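Putative alpha-N-acetylgalactosaminidase (Bacillus halodurans C-125, PDB 3CC1) probably hydrolyses terminal alpha-linked N-acetylgalactosamine residues from glycans, as a glycoside hydrolase of the alpha-galactosidase A family. Local coordinates at residues P68-L80 with P119-G131. Sequence-based numbering, arbitrary orientation. Where two conformers were deposited one is given.
Sequences PFAPLCMDEYGRL and PRQAVYENSPVLG
Gln121 reaches from the helix 120-125 to the backbone of Leu72 and grips it twice through its amide: OE1 takes the N-H of Leu72 on an in-plane lone pair at 2.9 Å, and NE2 donates a hydrogen bond to Leu72 O, also at 2.9 Å. With chi1 at -174° CG stands opposite the backbone N, and the chain runs on extended to bring the amide to the loop. Were Gln121 replaced by an alanine, both backbone groups of Leu72 would probably lose these partners and the loop would be freer to move off the helix. Next to it the packing is close. Selenomethionine Met74 lays SE against Ala122 CB (3.9 Å) and Pro119 CB, while Leu80 CG presses on Pro119 CG at a tight 3.5 Å. Gly78, closing the type I turn that begins at Asp75, sets its CA against Ala122 CB, and its positive phi suits glycine. The contact thus joins two excursions of the TIM-barrel domain, the long loop after strand 49-52 and the short helix 120-125, which follows strands 109-115 and 118-119 and ends in a Schellman motif at Asn126. Farther along, Leu130 puts CD1 over the centre of the Tyr77 ring, a CH-pi contact 3.8 Å from the centroid, and CD2 over a face of the Arg79 guanidinium, which Asp75 holds in a salt bridge. Exposed Glu125 belongs to a looser, watery side: one water links its OE2 to Phe69 O, and another joins OE1 to Ser127 OG.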
ATOM      1  N   PRO A  68       7.141  -2.553 -49.443  1.00 29.88           N
ATOM      2  CA  PRO A  68       5.850  -2.798 -48.811  1.00 30.65           C
ATOM      3  C   PRO A  68       5.518  -4.287 -48.668  1.00 31.24           C
ATOM      4  O   PRO A  68       4.694  -4.670 -47.832  1.00 30.52           O
ATOM      5  CB  PRO A  68       4.858  -2.115 -49.763  1.00 31.24           C
ATOM      6  CG  PRO A  68       5.562  -2.076 -51.056  1.00 30.52           C
ATOM      7  CD  PRO A  68       6.994  -1.874 -50.745  1.00 30.29           C
ATOM      8  N   PHE A  69       6.219  -5.117 -49.425  1.00 30.90           N
ATOM      9  CA  PHE A  69       5.946  -6.563 -49.400  1.00 31.94           C
ATOM     10  C   PHE A  69       6.776  -7.247 -48.332  1.00 30.91           C
ATOM     11  O   PHE A  69       6.580  -8.413 -48.028  1.00 31.30           O
ATOM     12  CB  PHE A  69       6.258  -7.180 -50.753  1.00 32.43           C
ATOM     13  CG  PHE A  69       5.383  -6.655 -51.845  1.00 37.87           C
ATOM     14  CD1 PHE A  69       3.994  -6.741 -51.722  1.00 42.11           C
ATOM     15  CD2 PHE A  69       5.930  -6.024 -52.956  1.00 42.23           C
ATOM     16  CE1 PHE A  69       3.152  -6.215 -52.723  1.00 44.93           C
ATOM     17  CE2 PHE A  69       5.104  -5.504 -53.971  1.00 43.57           C
ATOM     18  CZ  PHE A  69       3.716  -5.604 -53.853  1.00 44.66           C
ATOM     19  N   ALA A  70       7.728  -6.508 -47.788  1.00 29.57           N
ATOM     20  CA  ALA A  70       8.635  -7.022 -46.740  1.00 28.43           C
ATOM     21  C   ALA A  70       9.245  -5.813 -46.041  1.00 27.09           C
ATOM     22  O   ALA A  70      10.345  -5.427 -46.358  1.00 26.95           O
ATOM     23  CB  ALA A  70       9.752  -7.845 -47.361  1.00 29.09           C
ATOM     24  N   PRO A  71       8.503  -5.189 -45.134  1.00 26.19           N
ATOM     25  CA  PRO A  71       8.857  -3.824 -44.728  1.00 25.61           C
ATOM     26  C   PRO A  71      10.052  -3.685 -43.777  1.00 24.19           C
ATOM     27  O   PRO A  71      10.714  -2.624 -43.786  1.00 25.15           O
ATOM     28  CB  PRO A  71       7.572  -3.301 -44.085  1.00 26.58           C
ATOM     29  CG  PRO A  71       6.798  -4.472 -43.742  1.00 28.35           C
ATOM     30  CD  PRO A  71       7.121  -5.533 -44.779  1.00 26.79           C
ATOM     31  N   LEU A  72      10.358  -4.717 -42.991  1.00 23.64           N
ATOM     32  CA  LEU A  72      11.575  -4.677 -42.146  1.00 24.05           C
ATOM     33  C   LEU A  72      12.785  -5.105 -42.982  1.00 23.71           C
ATOM     34  O   LEU A  72      12.697  -6.007 -43.847  1.00 24.48           O
ATOM     35  CB  LEU A  72      11.470  -5.556 -40.895  1.00 23.35           C
ATOM     36  CG  LEU A  72      10.313  -5.330 -39.934  1.00 25.06           C
ATOM     37  CD1 LEU A  72      10.518  -6.222 -38.656  1.00 25.55           C
ATOM     38  CD2 LEU A  72      10.130  -3.896 -39.587  1.00 24.35           C
ATOM     39  N   CYS A  73      13.912  -4.447 -42.732  1.00 23.42           N
ATOM     40  CA  CYS A  73      15.153  -4.790 -43.410  1.00 24.32           C
ATOM     41  C   CYS A  73      15.651  -6.076 -42.805  1.00 23.27           C
ATOM     42  O   CYS A  73      15.816  -6.167 -41.611  1.00 22.61           O
ATOM     43  CB  CYS A  73      16.204  -3.712 -43.215  1.00 24.30           C
ATOM     44  SG  CYS A  73      15.711  -2.165 -43.937  1.00 30.44           S
HETATM   45  N   MSE A  74      15.845  -7.078 -43.639  1.00 22.92           N
HETATM   46  CA  MSE A  74      16.090  -8.410 -43.131  1.00 24.15           C
HETATM   47  C   MSE A  74      16.867  -9.208 -44.175  1.00 24.17           C
HETATM   48  O   MSE A  74      16.580  -9.086 -45.353  1.00 22.92           O
HETATM   49  CB  MSE A  74      14.742  -9.110 -42.868  1.00 24.42           C
HETATM   50  CG  MSE A  74      14.816 -10.330 -41.920  1.00 25.58           C
HETATM   51 SE   MSE A  74      13.044 -11.148 -41.761  0.75 19.63          SE
HETATM   52  CE  MSE A  74      12.804 -11.972 -43.472  1.00 19.81           C
ATOM     53  N   ASP A  75      17.795 -10.056 -43.733  1.00 23.97           N
ATOM     54  CA  ASP A  75      18.515 -10.919 -44.647  1.00 24.02           C
ATOM     55  C   ASP A  75      17.737 -12.179 -44.948  1.00 24.66           C
ATOM     56  O   ASP A  75      16.619 -12.381 -44.479  1.00 23.46           O
ATOM     57  CB  ASP A  75      19.963 -11.172 -44.206  1.00 24.54           C
ATOM     58  CG  ASP A  75      20.117 -12.150 -43.058  1.00 25.76           C
ATOM     59  OD1 ASP A  75      19.161 -12.886 -42.740  1.00 24.84           O
ATOM     60  OD2 ASP A  75      21.260 -12.216 -42.496  1.00 26.92           O
ATOM     61  N   GLU A  76      18.303 -12.985 -45.836  1.00 25.01           N
ATOM     62  CA  GLU A  76      17.622 -14.169 -46.326  1.00 25.82           C
ATOM     63  C   GLU A  76      17.462 -15.260 -45.286  1.00 24.76           C
ATOM     64  O   GLU A  76      16.748 -16.211 -45.517  1.00 24.94           O
ATOM     65  CB  GLU A  76      18.311 -14.740 -47.583  1.00 26.63           C
ATOM     66  CG  GLU A  76      19.801 -14.841 -47.550  1.00 30.85           C
ATOM     67  CD  GLU A  76      20.422 -14.661 -48.974  1.00 34.75           C
ATOM     68  OE1 GLU A  76      20.422 -15.651 -49.760  1.00 34.78           O
ATOM     69  OE2 GLU A  76      20.913 -13.539 -49.266  1.00 32.10           O
ATOM     70  N   TYR A  77      18.127 -15.109 -44.148  1.00 23.98           N
ATOM     71  CA  TYR A  77      18.099 -16.119 -43.066  1.00 23.81           C
ATOM     72  C   TYR A  77      17.296 -15.609 -41.876  1.00 23.44           C
ATOM     73  O   TYR A  77      17.420 -16.102 -40.772  1.00 23.19           O
ATOM     74  CB  TYR A  77      19.521 -16.466 -42.634  1.00 25.00           C
ATOM     75  CG  TYR A  77      20.362 -16.865 -43.815  1.00 25.63           C
ATOM     76  CD1 TYR A  77      20.099 -18.030 -44.509  1.00 25.10           C
ATOM     77  CD2 TYR A  77      21.404 -16.050 -44.251  1.00 28.85           C
ATOM     78  CE1 TYR A  77      20.842 -18.385 -45.615  1.00 27.72           C
ATOM     79  CE2 TYR A  77      22.170 -16.407 -45.354  1.00 30.22           C
ATOM     80  CZ  TYR A  77      21.868 -17.573 -46.027  1.00 28.72           C
ATOM     81  OH  TYR A  77      22.668 -17.914 -47.091  1.00 32.99           O
ATOM     82  N   GLY A  78      16.502 -14.575 -42.112  1.00 22.35           N
ATOM     83  CA  GLY A  78      15.560 -14.114 -41.109  1.00 22.22           C
ATOM     84  C   GLY A  78      16.203 -13.243 -40.042  1.00 22.28           C
ATOM     85  O   GLY A  78      15.640 -13.043 -38.960  1.00 22.70           O
ATOM     86  N   ARG A  79      17.363 -12.692 -40.375  1.00 22.34           N
ATOM     87  CA  ARG A  79      18.081 -11.761 -39.505  1.00 21.66           C
ATOM     88  C   ARG A  79      17.898 -10.297 -39.872  1.00 22.23           C
ATOM     89  O   ARG A  79      18.242  -9.847 -40.969  1.00 22.51           O
ATOM     90  CB  ARG A  79      19.570 -12.106 -39.504  1.00 21.65           C
ATOM     91  CG  ARG A  79      19.832 -13.585 -39.216  1.00 23.45           C
ATOM     92  CD  ARG A  79      21.305 -13.894 -39.034  1.00 24.69           C
ATOM     93  NE  ARG A  79      22.046 -13.673 -40.272  1.00 22.90           N
ATOM     94  CZ  ARG A  79      23.317 -14.006 -40.461  1.00 24.11           C
ATOM     95  NH1 ARG A  79      24.017 -14.582 -39.496  1.00 22.44           N
ATOM     96  NH2 ARG A  79      23.884 -13.766 -41.630  1.00 25.21           N
ATOM     97  N   LEU A  80      17.419  -9.530 -38.899  1.00 22.22           N
ATOM     98  CA  LEU A  80      17.142  -8.131 -39.095  1.00 21.86           C
ATOM     99  C   LEU A  80      18.452  -7.329 -39.336  1.00 21.10           C
ATOM    100  O   LEU A  80      19.505  -7.641 -38.792  1.00 21.33           O
ATOM    101  CB  LEU A  80      16.320  -7.568 -37.930  1.00 22.30           C
ATOM    102  CG  LEU A  80      14.913  -8.120 -37.701  1.00 23.50           C
ATOM    103  CD1 LEU A  80      14.398  -7.710 -36.310  1.00 23.17           C
ATOM    104  CD2 LEU A  80      14.020  -7.625 -38.840  1.00 22.68           C
ATOM    105  N   PRO A 119      11.672 -12.539 -36.479  1.00 22.78           N
ATOM    106  CA  PRO A 119      10.682 -11.626 -37.011  1.00 21.49           C
ATOM    107  C   PRO A 119       9.473 -12.337 -37.578  1.00 21.83           C
ATOM    108  O   PRO A 119       9.587 -13.384 -38.161  1.00 19.73           O
ATOM    109  CB  PRO A 119      11.452 -10.915 -38.138  1.00 22.20           C
ATOM    110  CG  PRO A 119      12.880 -10.964 -37.689  1.00 22.79           C
ATOM    111  CD  PRO A 119      13.016 -12.321 -37.081  1.00 22.93           C
ATOM    112  N   ARG A 120       8.313 -11.735 -37.424  1.00 22.05           N
ATOM    113  CA  ARG A 120       7.134 -12.322 -38.002  1.00 22.36           C
ATOM    114  C   ARG A 120       7.292 -12.428 -39.525  1.00 22.76           C
ATOM    115  O   ARG A 120       6.736 -13.293 -40.172  1.00 23.48           O
ATOM    116  CB  ARG A 120       5.925 -11.444 -37.662  1.00 21.76           C
ATOM    117  CG  ARG A 120       5.612 -11.394 -36.177  1.00 22.26           C
ATOM    118  CD  ARG A 120       4.199 -10.859 -36.006  1.00 22.77           C
ATOM    119  NE  ARG A 120       3.931 -10.592 -34.614  1.00 23.98           N
ATOM    120  CZ  ARG A 120       2.757 -10.163 -34.166  1.00 26.07           C
ATOM    121  NH1 ARG A 120       1.749 -10.023 -35.000  1.00 28.54           N
ATOM    122  NH2 ARG A 120       2.598  -9.869 -32.900  1.00 27.28           N
ATOM    123  N   GLN A 121       8.025 -11.473 -40.068  1.00 22.52           N
ATOM    124  CA  GLN A 121       8.325 -11.382 -41.489  1.00 22.94           C
ATOM    125  C   GLN A 121       9.130 -12.608 -41.978  1.00 22.83           C
ATOM    126  O   GLN A 121       8.913 -13.093 -43.095  1.00 22.43           O
ATOM    127  CB  GLN A 121       9.086 -10.102 -41.746  1.00 23.10           C
ATOM    128  CG  GLN A 121       9.334  -9.827 -43.219  1.00 25.09           C
ATOM    129  CD  GLN A 121       9.949  -8.428 -43.419  1.00 25.28           C
ATOM    130  OE1 GLN A 121       9.370  -7.433 -43.025  1.00 24.82           O
ATOM    131  NE2 GLN A 121      11.112  -8.373 -44.036  1.00 23.61           N
ATOM    132  N   ALA A 122      10.027 -13.108 -41.120  1.00 21.77           N
ATOM    133  CA  ALA A 122      10.753 -14.346 -41.384  1.00 21.58           C
ATOM    134  C   ALA A 122       9.797 -15.528 -41.384  1.00 20.66           C
ATOM    135  O   ALA A 122       9.915 -16.442 -42.182  1.00 20.97           O
ATOM    136  CB  ALA A 122      11.887 -14.543 -40.360  1.00 20.04           C
ATOM    137  N   VAL A 123       8.824 -15.503 -40.503  1.00 21.93           N
ATOM    138  CA  VAL A 123       7.881 -16.625 -40.401  1.00 23.42           C
ATOM    139  C   VAL A 123       7.026 -16.627 -41.669  1.00 24.14           C
ATOM    140  O   VAL A 123       6.842 -17.652 -42.312  1.00 23.46           O
ATOM    141  CB  VAL A 123       7.073 -16.579 -39.083  1.00 23.40           C
ATOM    142  CG1 VAL A 123       5.969 -17.614 -39.111  1.00 24.01           C
ATOM    143  CG2 VAL A 123       8.010 -16.782 -37.857  1.00 23.44           C
ATOM    144  N   TYR A 124       6.554 -15.439 -42.062  0.50 24.43           N
ATOM    145  CA  TYR A 124       5.786 -15.271 -43.308  0.50 24.70           C
ATOM    146  C   TYR A 124       6.548 -15.818 -44.498  0.50 25.12           C
ATOM    147  O   TYR A 124       6.010 -16.564 -45.294  0.50 24.59           O
ATOM    148  CB  TYR A 124       5.497 -13.790 -43.562  0.50 24.88           C
ATOM    149  CG  TYR A 124       4.979 -13.442 -44.953  0.50 25.75           C
ATOM    150  CD1 TYR A 124       3.747 -13.892 -45.407  0.50 26.05           C
ATOM    151  CD2 TYR A 124       5.710 -12.605 -45.788  0.50 25.92           C
ATOM    152  CE1 TYR A 124       3.284 -13.539 -46.672  0.50 27.25           C
ATOM    153  CE2 TYR A 124       5.265 -12.262 -47.036  0.50 25.15           C
ATOM    154  CZ  TYR A 124       4.055 -12.719 -47.472  0.50 27.36           C
ATOM    155  OH  TYR A 124       3.639 -12.347 -48.733  0.50 29.37           O
ATOM    156  N   GLU A 125       7.815 -15.450 -44.589  1.00 25.33           N
ATOM    157  CA  GLU A 125       8.621 -15.759 -45.764  1.00 25.38           C
ATOM    158  C   GLU A 125       9.161 -17.173 -45.649  1.00 25.22           C
ATOM    159  O   GLU A 125       9.716 -17.710 -46.582  1.00 27.09           O
ATOM    160  CB  GLU A 125       9.793 -14.784 -45.901  1.00 24.89           C
ATOM    161  CG  GLU A 125       9.398 -13.343 -46.319  1.00 28.16           C
ATOM    162  CD  GLU A 125      10.607 -12.389 -46.504  1.00 32.13           C
ATOM    163  OE1 GLU A 125      11.737 -12.893 -46.671  1.00 34.85           O
ATOM    164  OE2 GLU A 125      10.453 -11.132 -46.458  1.00 35.08           O
ATOM    165  N   ASN A 126       8.992 -17.765 -44.484  1.00 25.05           N
ATOM    166  CA  ASN A 126       9.564 -19.057 -44.157  1.00 24.78           C
ATOM    167  C   ASN A 126      11.069 -19.102 -44.386  1.00 24.41           C
ATOM    168  O   ASN A 126      11.607 -20.041 -44.962  1.00 23.74           O
ATOM    169  CB  ASN A 126       8.878 -20.181 -44.927  1.00 25.43           C
ATOM    170  CG  ASN A 126       9.107 -21.540 -44.275  1.00 26.31           C
ATOM    171  OD1 ASN A 126       9.270 -21.646 -43.066  1.00 28.10           O
ATOM    172  ND2 ASN A 126       9.128 -22.576 -45.083  1.00 29.00           N
ATOM    173  N   SER A 127      11.746 -18.083 -43.877  1.00 24.15           N
ATOM    174  CA  SER A 127      13.185 -17.935 -44.059  1.00 24.00           C
ATOM    175  C   SER A 127      13.946 -19.137 -43.502  1.00 24.15           C
ATOM    176  O   SER A 127      13.669 -19.593 -42.396  1.00 23.04           O
ATOM    177  CB  SER A 127      13.665 -16.668 -43.361  1.00 24.52           C
ATOM    178  OG  SER A 127      12.927 -15.559 -43.820  1.00 24.56           O
ATOM    179  N   PRO A 128      14.928 -19.651 -44.273  1.00 24.34           N
ATOM    180  CA  PRO A 128      15.839 -20.678 -43.734  1.00 24.25           C
ATOM    181  C   PRO A 128      16.671 -20.185 -42.551  1.00 24.01           C
ATOM    182  O   PRO A 128      17.103 -19.034 -42.491  1.00 23.80           O
ATOM    183  CB  PRO A 128      16.744 -21.015 -44.934  1.00 24.55           C
ATOM    184  CG  PRO A 128      16.723 -19.774 -45.773  1.00 25.31           C
ATOM    185  CD  PRO A 128      15.295 -19.249 -45.642  1.00 23.79           C
ATOM    186  N   VAL A 129      16.855 -21.079 -41.600  1.00 23.90           N
ATOM    187  CA  VAL A 129      17.710 -20.827 -40.469  1.00 23.52           C
ATOM    188  C   VAL A 129      19.139 -21.238 -40.813  1.00 24.68           C
ATOM    189  O   VAL A 129      19.438 -22.384 -41.139  1.00 24.60           O
ATOM    190  CB  VAL A 129      17.189 -21.527 -39.177  1.00 23.39           C
ATOM    191  CG1 VAL A 129      18.191 -21.330 -38.024  1.00 21.42           C
ATOM    192  CG2 VAL A 129      15.775 -21.017 -38.807  1.00 21.15           C
ATOM    193  N   LEU A 130      20.026 -20.266 -40.740  1.00 26.21           N
ATOM    194  CA  LEU A 130      21.422 -20.462 -41.116  1.00 27.72           C
ATOM    195  C   LEU A 130      22.093 -21.486 -40.210  1.00 29.41           C
ATOM    196  O   LEU A 130      21.999 -21.413 -38.999  1.00 30.95           O
ATOM    197  CB  LEU A 130      22.161 -19.125 -41.050  1.00 27.36           C
ATOM    198  CG  LEU A 130      23.567 -19.020 -41.593  1.00 28.05           C
ATOM    199  CD1 LEU A 130      23.626 -19.397 -43.108  1.00 25.55           C
ATOM    200  CD2 LEU A 130      24.055 -17.600 -41.331  1.00 28.58           C
ATOM    201  N   GLY A 131      22.750 -22.470 -40.801  1.00 31.81           N
ATOM    202  CA  GLY A 131      23.455 -23.476 -40.005  1.00 32.52           C
ATOM    203  C   GLY A 131      22.522 -24.520 -39.445  1.00 33.32           C
ATOM    204  O   GLY A 131      22.852 -25.277 -38.501  1.00 35.29           O
TER
HETATM  205  O   HOH W   1       7.834 -10.501 -46.501  1.00 54.56           O
HETATM  206  O   HOH W   2      14.586 -11.484 -46.752  1.00 43.80           O
HETATM  207  O   HOH W   3      13.661 -14.889 -46.254  1.00 47.17           O
HETATM  208  O   HOH W   4      19.203 -17.643 -39.359  1.00 19.80           O
HETATM  209  O   HOH W   5      15.047 -17.752 -40.326  1.00 26.88           O